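Local atomic coordinates of uncharacterized protein (PDB entry 5V77), a protein that is of unknown function but belongs to the NGO_1070-like family and has an all-beta fold built round a curled antiparallel sheet. Residues H15-Y20 with L33-T38; F44-C49 with N107-G112; F73-P78 with I93-I98. One frame throughout, in Å; residues are numbered along the deposited sequence.

Contact 1: H15-Y20 with L33-T38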
loop_
_atom_site.group_PDB
_atom_site.type_symbol
_atom_site.label_atom_id
_atom_site.label_comp_id
_atom_site.label_asym_id
_atom_site.label_seq_id
_atom_site.Cartn_x
_atom_site.Cartn_y
_atom_site.Cartn_z
ATOM N N HIS A 15 14.179 16.014 -0.064
ATOM C CA HIS A 15 13.932 16.991 -1.118
ATOM C C HIS A 15 14.354 16.440 -2.474
ATOM O O HIS A 15 15.421 15.831 -2.608
ATOM C CB HIS A 15 14.692 18.288 -0.848
ATOM C CG HIS A 15 14.110 19.129 0.245
ATOM N ND1 HIS A 15 13.643 18.601 1.430
ATOM C CD2 HIS A 15 13.948 20.468 0.343
ATOM C CE1 HIS A 15 13.206 19.580 2.203
ATOM N NE2 HIS A 15 13.375 20.722 1.564
ATOM N N ASN A 16 13.504 16.658 -3.477
ATOM C CA ASN A 16 13.785 16.331 -4.871
ATOM C C ASN A 16 14.247 14.881 -5.032
ATOM O O ASN A 16 15.339 14.591 -5.515
ATOM C CB ASN A 16 14.800 17.328 -5.448
ATOM C CG ASN A 16 14.304 18.770 -5.363
ATOM O OD1 ASN A 16 13.096 19.028 -5.324
ATOM N ND2 ASN A 16 15.233 19.715 -5.324
ATOM N N VAL A 17 13.381 13.955 -4.624
ATOM C CA VAL A 17 13.657 12.532 -4.737
ATOM C C VAL A 17 12.637 11.880 -5.672
ATOM O O VAL A 17 11.613 12.461 -6.021
ATOM C CB VAL A 17 13.643 11.836 -3.366
ATOM C CG1 VAL A 17 14.791 12.355 -2.505
ATOM C CG2 VAL A 17 12.308 12.086 -2.703
ATOM N N SER A 18 12.913 10.627 -6.026
ATOM C CA SER A 18 12.063 9.852 -6.929
ATOM C C SER A 18 11.715 8.537 -6.251
ATOM O O SER A 18 12.601 7.711 -6.026
ATOM C CB SER A 18 12.780 9.604 -8.257
ATOM O OG SER A 18 11.959 8.840 -9.130
ATOM N N LEU A 19 10.432 8.348 -5.938
ATOM C CA LEU A 19 9.954 7.109 -5.329
ATOM C C LEU A 19 9.783 6.026 -6.389
ATOM O O LEU A 19 9.088 6.233 -7.390
ATOM C CB LEU A 19 8.627 7.363 -4.624
ATOM C CG LEU A 19 7.910 6.126 -4.070
ATOM C CD1 LEU A 19 8.683 5.607 -2.874
ATOM C CD2 LEU A 19 6.516 6.521 -3.664
ATOM N N TYR A 20 10.404 4.858 -6.176
ATOM C CA TYR A 20 10.297 3.792 -7.162
ATOM C C TYR A 20 9.712 2.500 -6.614
ATOM O O TYR A 20 9.463 1.582 -7.403
ATOM C CB TYR A 20 11.660 3.498 -7.824
ATOM C CG TYR A 20 12.716 2.861 -6.935
ATOM C CD1 TYR A 20 13.639 3.640 -6.243
ATOM C CD2 TYR A 20 12.807 1.475 -6.813
ATOM C CE1 TYR A 20 14.616 3.046 -5.423
ATOM C CE2 TYR A 20 13.769 0.874 -6.008
ATOM C CZ TYR A 20 14.673 1.672 -5.313
ATOM O OH TYR A 20 15.638 1.081 -4.519
ATOM N N LEU A 33 9.624 2.693 1.748
ATOM C CA LEU A 33 9.574 3.445 0.505
ATOM C C LEU A 33 11.006 3.699 0.069
ATOM O O LEU A 33 11.811 4.161 0.877
ATOM C CB LEU A 33 8.832 4.769 0.710
ATOM C CG LEU A 33 7.301 4.750 0.673
ATOM C CD1 LEU A 33 6.734 3.860 1.775
ATOM C CD2 LEU A 33 6.755 6.168 0.836
ATOM N N SER A 34 11.336 3.384 -1.189
ATOM C CA SER A 34 12.707 3.548 -1.658
ATOM C C SER A 34 12.775 4.582 -2.766
ATOM O O SER A 34 11.859 4.684 -3.590
ATOM C CB SER A 34 13.296 2.229 -2.146
ATOM O OG SER A 34 13.386 1.325 -1.054
ATOM N N PHE A 35 13.903 5.305 -2.800
ATOM C CA PHE A 35 14.040 6.510 -3.604
ATOM C C PHE A 35 15.373 6.532 -4.331
ATOM O O PHE A 35 16.384 6.051 -3.813
ATOM C CB PHE A 35 13.967 7.775 -2.739
ATOM C CG PHE A 35 12.705 7.888 -1.932
ATOM C CD1 PHE A 35 12.605 7.265 -0.688
ATOM C CD2 PHE A 35 11.623 8.627 -2.410
ATOM C CE1 PHE A 35 11.435 7.370 0.076
ATOM C CE2 PHE A 35 10.457 8.746 -1.660
ATOM C CZ PHE A 35 10.355 8.117 -0.419
ATOM N N THR A 36 15.366 7.120 -5.526
ATOM C CA THR A 36 16.570 7.563 -6.223
ATOM C C THR A 36 16.667 9.082 -6.161
ATOM O O THR A 36 15.705 9.780 -5.824
ATOM C CB THR A 36 16.568 7.115 -7.694
ATOM O OG1 THR A 36 15.418 7.671 -8.357
ATOM C CG2 THR A 36 16.539 5.591 -7.799
ATOM N N ASP A 37 17.855 9.594 -6.491
ATOM C CA ASP A 37 18.035 11.024 -6.674
ATOM C C ASP A 37 17.539 11.418 -8.062
ATOM O O ASP A 37 17.292 10.569 -8.924
ATOM C CB ASP A 37 19.503 11.421 -6.488
ATOM C CG ASP A 37 20.388 10.974 -7.643
ATOM O OD1 ASP A 37 20.368 11.632 -8.704
ATOM O OD2 ASP A 37 21.130 9.980 -7.486
ATOM N N THR A 38 17.365 12.719 -8.270
ATOM C CA THR A 38 16.832 13.206 -9.535
ATOM C C THR A 38 17.901 13.871 -10.398
ATOM O O THR A 38 17.566 14.613 -11.326
ATOM C CB THR A 38 15.658 14.158 -9.280
ATOM O OG1 THR A 38 16.096 15.259 -8.476
ATOM C CG2 THR A 38 14.518 13.414 -8.534
HETATM O O HOH W 1 18.159 14.661 -6.265
HETATM O O HOH W 2 13.126 6.374 -9.294
#

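Contact 2: F44-C49 with N107-G112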
loop_
_atom_site.group_PDB
_atom_site.type_symbol
_atom_site.label_atom_id
_atom_site.label_comp_id
_atom_site.label_asym_id
_atom_site.label_seq_id
_atom_site.Cartn_x
_atom_site.Cartn_y
_atom_site.Cartn_z
ATOM N N PHE A 44 19.224 6.519 -3.648
ATOM C CA PHE A 44 19.463 7.528 -2.620
ATOM C C PHE A 44 19.189 6.978 -1.226
ATOM O O PHE A 44 20.083 6.995 -0.371
ATOM C CB PHE A 44 18.635 8.796 -2.895
ATOM C CG PHE A 44 18.758 9.848 -1.809
ATOM C CD1 PHE A 44 19.930 10.567 -1.649
ATOM C CD2 PHE A 44 17.704 10.093 -0.938
ATOM C CE1 PHE A 44 20.043 11.527 -0.653
ATOM C CE2 PHE A 44 17.814 11.045 0.060
ATOM C CZ PHE A 44 18.979 11.761 0.199
ATOM N N GLY A 45 17.994 6.475 -0.959
ATOM C CA GLY A 45 17.733 6.005 0.384
ATOM C C GLY A 45 16.292 5.583 0.555
ATOM O O GLY A 45 15.607 5.251 -0.416
ATOM N N TYR A 46 15.857 5.558 1.808
ATOM C CA TYR A 46 14.568 4.923 2.085
ATOM C C TYR A 46 13.919 5.578 3.291
ATOM O O TYR A 46 14.594 6.189 4.127
ATOM C CB TYR A 46 14.733 3.417 2.333
ATOM C CG TYR A 46 15.575 3.085 3.553
ATOM C CD1 TYR A 46 15.015 3.078 4.840
ATOM C CD2 TYR A 46 16.931 2.781 3.422
ATOM C CE1 TYR A 46 15.797 2.783 5.965
ATOM C CE2 TYR A 46 17.716 2.486 4.538
ATOM C CZ TYR A 46 17.141 2.483 5.798
ATOM O OH TYR A 46 17.927 2.196 6.897
ATOM N N ILE A 47 12.601 5.443 3.371
ATOM C CA ILE A 47 11.836 5.784 4.570
ATOM C C ILE A 47 11.171 4.509 5.047
ATOM O O ILE A 47 10.431 3.865 4.289
ATOM C CB ILE A 47 10.782 6.867 4.292
ATOM C CG1 ILE A 47 11.461 8.161 3.864
ATOM C CG2 ILE A 47 9.906 7.090 5.538
ATOM C CD1 ILE A 47 10.474 9.200 3.307
ATOM N N LYS A 48 11.423 4.151 6.299
ATOM C CA LYS A 48 10.911 2.912 6.880
ATOM C C LYS A 48 9.822 3.248 7.894
ATOM O O LYS A 48 10.079 3.961 8.874
ATOM C CB LYS A 48 12.044 2.137 7.550
ATOM C CG LYS A 48 11.610 0.805 8.212
ATOM C CD LYS A 48 12.818 0.182 8.927
ATOM C CE LYS A 48 12.440 -1.008 9.793
ATOM N NZ LYS A 48 13.664 -1.639 10.408
ATOM N N CYS A 49 8.618 2.737 7.661
ATOM C CA CYS A 49 7.456 3.013 8.508
ATOM C C CYS A 49 7.169 1.728 9.274
ATOM O O CYS A 49 6.664 0.768 8.695
ATOM C CB CYS A 49 6.271 3.443 7.655
ATOM S SG CYS A 49 6.653 4.920 6.608
ATOM N N ASN A 107 11.587 6.106 10.354
ATOM C CA ASN A 107 13.008 6.421 10.293
ATOM C C ASN A 107 13.428 6.461 8.836
ATOM O O ASN A 107 12.698 6.007 7.955
ATOM C CB ASN A 107 13.857 5.388 11.046
ATOM C CG ASN A 107 13.569 5.367 12.523
ATOM O OD1 ASN A 107 13.033 4.393 13.042
ATOM N ND2 ASN A 107 13.923 6.446 13.212
ATOM N N PHE A 108 14.624 6.988 8.585
ATOM C CA PHE A 108 15.041 7.104 7.195
ATOM C C PHE A 108 16.556 7.238 7.106
ATOM O O PHE A 108 17.224 7.641 8.065
ATOM C CB PHE A 108 14.340 8.288 6.517
ATOM C CG PHE A 108 14.472 9.591 7.261
ATOM C CD1 PHE A 108 15.539 10.443 7.012
ATOM C CD2 PHE A 108 13.517 9.979 8.193
ATOM C CE1 PHE A 108 15.665 11.648 7.689
ATOM C CE2 PHE A 108 13.644 11.186 8.879
ATOM C CZ PHE A 108 14.719 12.022 8.619
ATOM N N GLU A 109 17.089 6.858 5.941
ATOM C CA GLU A 109 18.499 6.997 5.586
ATOM C C GLU A 109 18.544 7.491 4.145
ATOM O O GLU A 109 17.715 7.075 3.317
ATOM C CB GLU A 109 19.287 5.674 5.710
ATOM C CG GLU A 109 19.612 5.214 7.126
ATOM C CD GLU A 109 20.917 5.788 7.633
ATOM O OE1 GLU A 109 21.618 5.097 8.411
ATOM O OE2 GLU A 109 21.249 6.925 7.241
ATOM N N PRO A 110 19.480 8.385 3.804
ATOM C CA PRO A 110 20.442 8.997 4.729
ATOM C C PRO A 110 19.770 10.061 5.587
ATOM O O PRO A 110 18.602 10.370 5.356
ATOM C CB PRO A 110 21.493 9.593 3.787
ATOM C CG PRO A 110 20.773 9.903 2.575
ATOM C CD PRO A 110 19.722 8.803 2.420
ATOM N N LEU A 111 20.488 10.593 6.580
ATOM C CA LEU A 111 19.909 11.614 7.439
ATOM C C LEU A 111 19.890 12.989 6.789
ATOM O O LEU A 111 19.177 13.872 7.275
ATOM C CB LEU A 111 20.658 11.670 8.771
ATOM C CG LEU A 111 20.536 10.400 9.614
ATOM C CD1 LEU A 111 21.122 10.582 11.013
ATOM C CD2 LEU A 111 19.079 9.941 9.683
ATOM N N GLY A 112 20.626 13.181 5.699
ATOM C CA GLY A 112 20.613 14.432 4.961
ATOM C C GLY A 112 21.388 14.267 3.673
ATOM O O GLY A 112 22.100 13.280 3.476
HETATM O O HOH W 3 10.897 2.695 11.376
#

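Contact 3: F73-P78 with I93-I98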
loop_
_atom_site.group_PDB
_atom_site.type_symbol
_atom_site.label_atom_id
_atom_site.label_comp_id
_atom_site.label_asym_id
_atom_site.label_seq_id
_atom_site.Cartn_x
_atom_site.Cartn_y
_atom_site.Cartn_z
ATOM N N PHE A 73 5.033 4.898 -10.642
ATOM C CA PHE A 73 6.481 4.871 -10.466
ATOM C C PHE A 73 7.180 5.069 -11.805
ATOM O O PHE A 73 6.740 4.519 -12.814
ATOM C CB PHE A 73 6.945 3.541 -9.873
ATOM C CG PHE A 73 6.319 3.203 -8.550
ATOM C CD1 PHE A 73 6.108 4.174 -7.580
ATOM C CD2 PHE A 73 5.950 1.897 -8.276
ATOM C CE1 PHE A 73 5.533 3.838 -6.346
ATOM C CE2 PHE A 73 5.375 1.551 -7.051
ATOM C CZ PHE A 73 5.153 2.514 -6.095
ATOM N N PRO A 74 8.285 5.833 -11.860
ATOM C CA PRO A 74 8.900 6.553 -10.736
ATOM C C PRO A 74 8.094 7.798 -10.406
ATOM O O PRO A 74 7.605 8.457 -11.315
ATOM C CB PRO A 74 10.298 6.931 -11.261
ATOM C CG PRO A 74 10.453 6.215 -12.570
ATOM C CD PRO A 74 9.073 5.964 -13.091
ATOM N N LEU A 75 7.940 8.113 -9.131
ATOM C CA LEU A 75 7.140 9.258 -8.715
ATOM C C LEU A 75 8.079 10.350 -8.214
ATOM O O LEU A 75 8.676 10.213 -7.145
ATOM C CB LEU A 75 6.144 8.834 -7.636
ATOM C CG LEU A 75 5.159 9.875 -7.102
ATOM C CD1 LEU A 75 4.163 10.258 -8.190
ATOM C CD2 LEU A 75 4.438 9.335 -5.861
ATOM N N PHE A 76 8.172 11.447 -8.947
ATOM C CA PHE A 76 9.060 12.527 -8.541
ATOM C C PHE A 76 8.388 13.384 -7.470
ATOM O O PHE A 76 7.226 13.778 -7.612
ATOM C CB PHE A 76 9.462 13.334 -9.772
ATOM C CG PHE A 76 10.045 12.477 -10.868
ATOM C CD1 PHE A 76 9.458 12.420 -12.119
ATOM C CD2 PHE A 76 11.152 11.681 -10.618
ATOM C CE1 PHE A 76 9.989 11.616 -13.112
ATOM C CE2 PHE A 76 11.686 10.878 -11.598
ATOM C CZ PHE A 76 11.107 10.846 -12.852
ATOM N N ILE A 77 9.115 13.637 -6.378
ATOM C CA ILE A 77 8.566 14.260 -5.180
ATOM C C ILE A 77 9.428 15.459 -4.803
ATOM O O ILE A 77 10.623 15.294 -4.519
ATOM C CB ILE A 77 8.497 13.264 -4.011
ATOM C CG1 ILE A 77 7.575 12.087 -4.345
ATOM C CG2 ILE A 77 8.027 13.957 -2.744
ATOM C CD1 ILE A 77 7.650 10.963 -3.319
ATOM N N PRO A 78 8.871 16.674 -4.782
ATOM C CA PRO A 78 9.650 17.824 -4.286
ATOM C C PRO A 78 10.119 17.671 -2.846
ATOM O O PRO A 78 11.262 18.030 -2.531
ATOM C CB PRO A 78 8.668 18.994 -4.441
ATOM C CG PRO A 78 7.723 18.549 -5.527
ATOM C CD PRO A 78 7.559 17.074 -5.309
ATOM N N ILE A 93 2.823 12.576 1.255
ATOM C CA ILE A 93 3.344 12.897 -0.068
ATOM C C ILE A 93 2.181 13.446 -0.874
ATOM O O ILE A 93 1.166 12.763 -1.036
ATOM C CB ILE A 93 3.944 11.659 -0.751
ATOM C CG1 ILE A 93 5.136 11.116 0.056
ATOM C CG2 ILE A 93 4.313 11.985 -2.197
ATOM C CD1 ILE A 93 5.564 9.721 -0.362
ATOM N N ASP A 94 2.309 14.670 -1.372
ATOM C CA ASP A 94 1.213 15.302 -2.110
ATOM C C ASP A 94 1.781 15.829 -3.424
ATOM O O ASP A 94 2.356 16.917 -3.460
ATOM C CB ASP A 94 0.563 16.402 -1.277
ATOM C CG ASP A 94 -0.724 16.935 -1.897
ATOM O OD1 ASP A 94 -0.935 16.773 -3.119
ATOM O OD2 ASP A 94 -1.527 17.532 -1.151
ATOM N N VAL A 95 1.637 15.046 -4.496
ATOM C CA VAL A 95 2.120 15.432 -5.821
ATOM C C VAL A 95 1.036 15.152 -6.852
ATOM O O VAL A 95 1.289 14.556 -7.908
ATOM C CB VAL A 95 3.424 14.697 -6.178
ATOM C CG1 VAL A 95 4.541 15.175 -5.278
ATOM C CG2 VAL A 95 3.254 13.192 -6.032
ATOM N N GLY A 96 -0.177 15.592 -6.559
ATOM C CA GLY A 96 -1.310 15.233 -7.385
ATOM C C GLY A 96 -1.820 13.906 -6.876
ATOM O O GLY A 96 -2.896 13.828 -6.287
ATOM N N ILE A 97 -1.023 12.858 -7.074
ATOM C CA ILE A 97 -1.197 11.635 -6.310
ATOM C C ILE A 97 -0.891 11.944 -4.850
ATOM O O ILE A 97 0.004 12.741 -4.544
ATOM C CB ILE A 97 -0.275 10.549 -6.887
ATOM C CG1 ILE A 97 -0.767 10.153 -8.283
ATOM C CG2 ILE A 97 -0.156 9.363 -5.960
ATOM C CD1 ILE A 97 0.344 9.845 -9.238
ATOM N N ILE A 98 -1.647 11.346 -3.937
ATOM C CA ILE A 98 -1.452 11.546 -2.503
ATOM C C ILE A 98 -1.175 10.206 -1.836
ATOM O O ILE A 98 -1.888 9.226 -2.072
ATOM C CB ILE A 98 -2.669 12.234 -1.859
ATOM C CG1 ILE A 98 -2.823 13.640 -2.448
ATOM C CG2 ILE A 98 -2.524 12.281 -0.347
ATOM C CD1 ILE A 98 -3.779 14.533 -1.696
#

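Contact 1: H15-Y20 with L33-T38
Leu19 and Phe35 face each other as a non-hydrogen-bonded pair of an antiparallel beta hairpin, and their side chains lie on the same, buried face of the sheet. A first torsion of 173° turns the Leu19 branch away from its own N and brings CD1 over one face of the Phe35 ring, 4.1 Å from the centroid and displaced toward the rim: a CH-pi contact. The same methyl also lies against CB of Leu33, at 3.7 Å, bridging two residues of strand 30-37. Val17 reaches another part of the ring, its CG2 lying 3.5 Å from CD2 of Phe35, and the two side chains cross obliquely. Phe14 meets this ring edge-to-face, while Ile77, Ile80 and Ile47 pack on it from other strands.

The other face of the sheet is more polar. Ser18 and Thr36 form the neighbouring hydrogen-bonded pair, with reciprocal bonds between N and O, each 2.9 Å long. Their hydroxyls, Ser18 OG and Thr36 OG1, are joined through one water rather than directly. Tyr20 N gives a nearly straight bond to Ser34 O, 171° at the hydrogen. Tyr20 holds CG between its backbone N and carbonyl carbon (chi1 69°), which brings the ring across to the neighbouring strand: CZ comes to 3.5 Å from CB of Ser34, and CD1 meets the CG2 methyl of Thr36. At the other end a second water takes the N-H of Thr38 and donates to Asn16 O, linking the two segments.

The chemistry thus divides by face. Dispersion and CH-pi packing hold the Leu19-Phe35 side in the core, whereas hydroxyls and water finish the Ser18-Thr36 side, and the backbone bonds set the register that places Leu19 opposite Phe35 and Ser18 opposite Thr36.

Contact 2: F44-C49 with N107-G112
One face of the Phe44 ring is taken by Pro110, whose CD sits 3.9 Å from the centroid and 17° off the ring normal, a CH-pi contact. The two side chains run at about a right angle, and Pro110 CG comes to 3.5 Å from Phe44 CZ. A cis peptide bond precedes Pro110, where the strand gives way to loop. The Tyr46 ring has the backbone N of Glu109 over the centre of one face. Because CG of Tyr46 lies between its backbone N and carbonyl carbon (chi1 63°), the ring leans across the neighbouring strand, and its OH comes to 3.5 Å from Glu109 CG. Tyr46 and Glu109 run side by side, ring and carboxylate planes 69° apart. At the edge of the Phe108 ring, in its plane, lies Pro110 O.

The backbones form an antiparallel ladder. Tyr46 and Glu109 exchange two bonds, the N-H of Tyr46 giving the shorter at 2.8 Å to Glu109 O; Lys48 and Asn107 exchange two more. Between them, on the opposite face from Tyr46 and Glu109, Ile47 CG1 rests against Phe108 CB in a non-hydrogen-bonded pair. Phe44 and Gly45 form a classic beta bulge facing Phe35, and Gly45 CA makes a CA-H...O contact of 3.1 Å with Glu109 O.

Four backbone bonds thus set direction and register; the rings add packing at Pro110 and over Glu109 N, its hydrogen spent on Tyr46 O.

Contact 3: F73-P78 with I93-I98
Leu75 and Val95 reach toward each other tip to tip, CD1 of the leucine meeting CG2 of the valine at 3.8 Å. Leu75 points its branch away from its own backbone N (chi1 -177°), toward the 93-98 segment. Its CD1 also touches CD1 of Ile97, at 4.0 Å, but there the side chains pass at a slant, so one leucine methyl rests on two residues of that segment. Val95 divides its methyls between neighbours: CG2 serves Leu75, while CG1 lies 3.6 Å from CD of Pro78 and faces the carbonyl O of Phe76.

Ile77 and Ile93 meet differently. They cross at about a right angle, with CD1 of Ile77 against CG2 of Ile93 at 3.7 Å and against its CD1 methyl as well.

No hydrogen bond joins the two segments; the nearest CA pair, Ile77 and Val95, is 6.6 Å apart, too far for a regular beta pair, and the union rests mainly on side-chain packing. Inside the 93-98 segment the chain makes a tight turn through Gly96, where Val95 N bonds to Ile97 O at 2.8 Å and a weaker bond returns from Ile97 N to Val95 O.

The contact lies at the open end of the hairpin of strands 75-84 and 89-94, where the chain turns at 95-97 into strand 98-103, and aliphatic groups bridge it. Strand 17-25 pairs with the 73-78 side through Leu19 and Val17, and Phe35 of strand 30-37 packs on Ile77. Ile99 of strand 98-103 lies against both Leu75 and Ile93, Phe62, Val63 and Leu72 from loops touch Ile97, and Phe73 reaches Gly28 of the second subunit.

In the fold
Contacts 1 and 2 are consecutive along the chain and meet where strand 30-37 pairs with strand 43-58: Phe35 O lies 2.9 Å from Phe44 N and Leu33 N the same distance from Ile47 O, both probable hydrogen bonds. Contact 1 meets contact 3 on its other strand, where Val17 O is 2.8 Å from Ile77 N and Asn16 and Val17 form a G1 beta bulge facing Ile77. Contacts 2 and 3 do not touch. Their centres are about 17 Å apart, on opposite sides of the chain's centre, and contact 3 is nested within the loop that contact 2 closes. Contact 1 therefore bridges them within one curled antiparallel sheet.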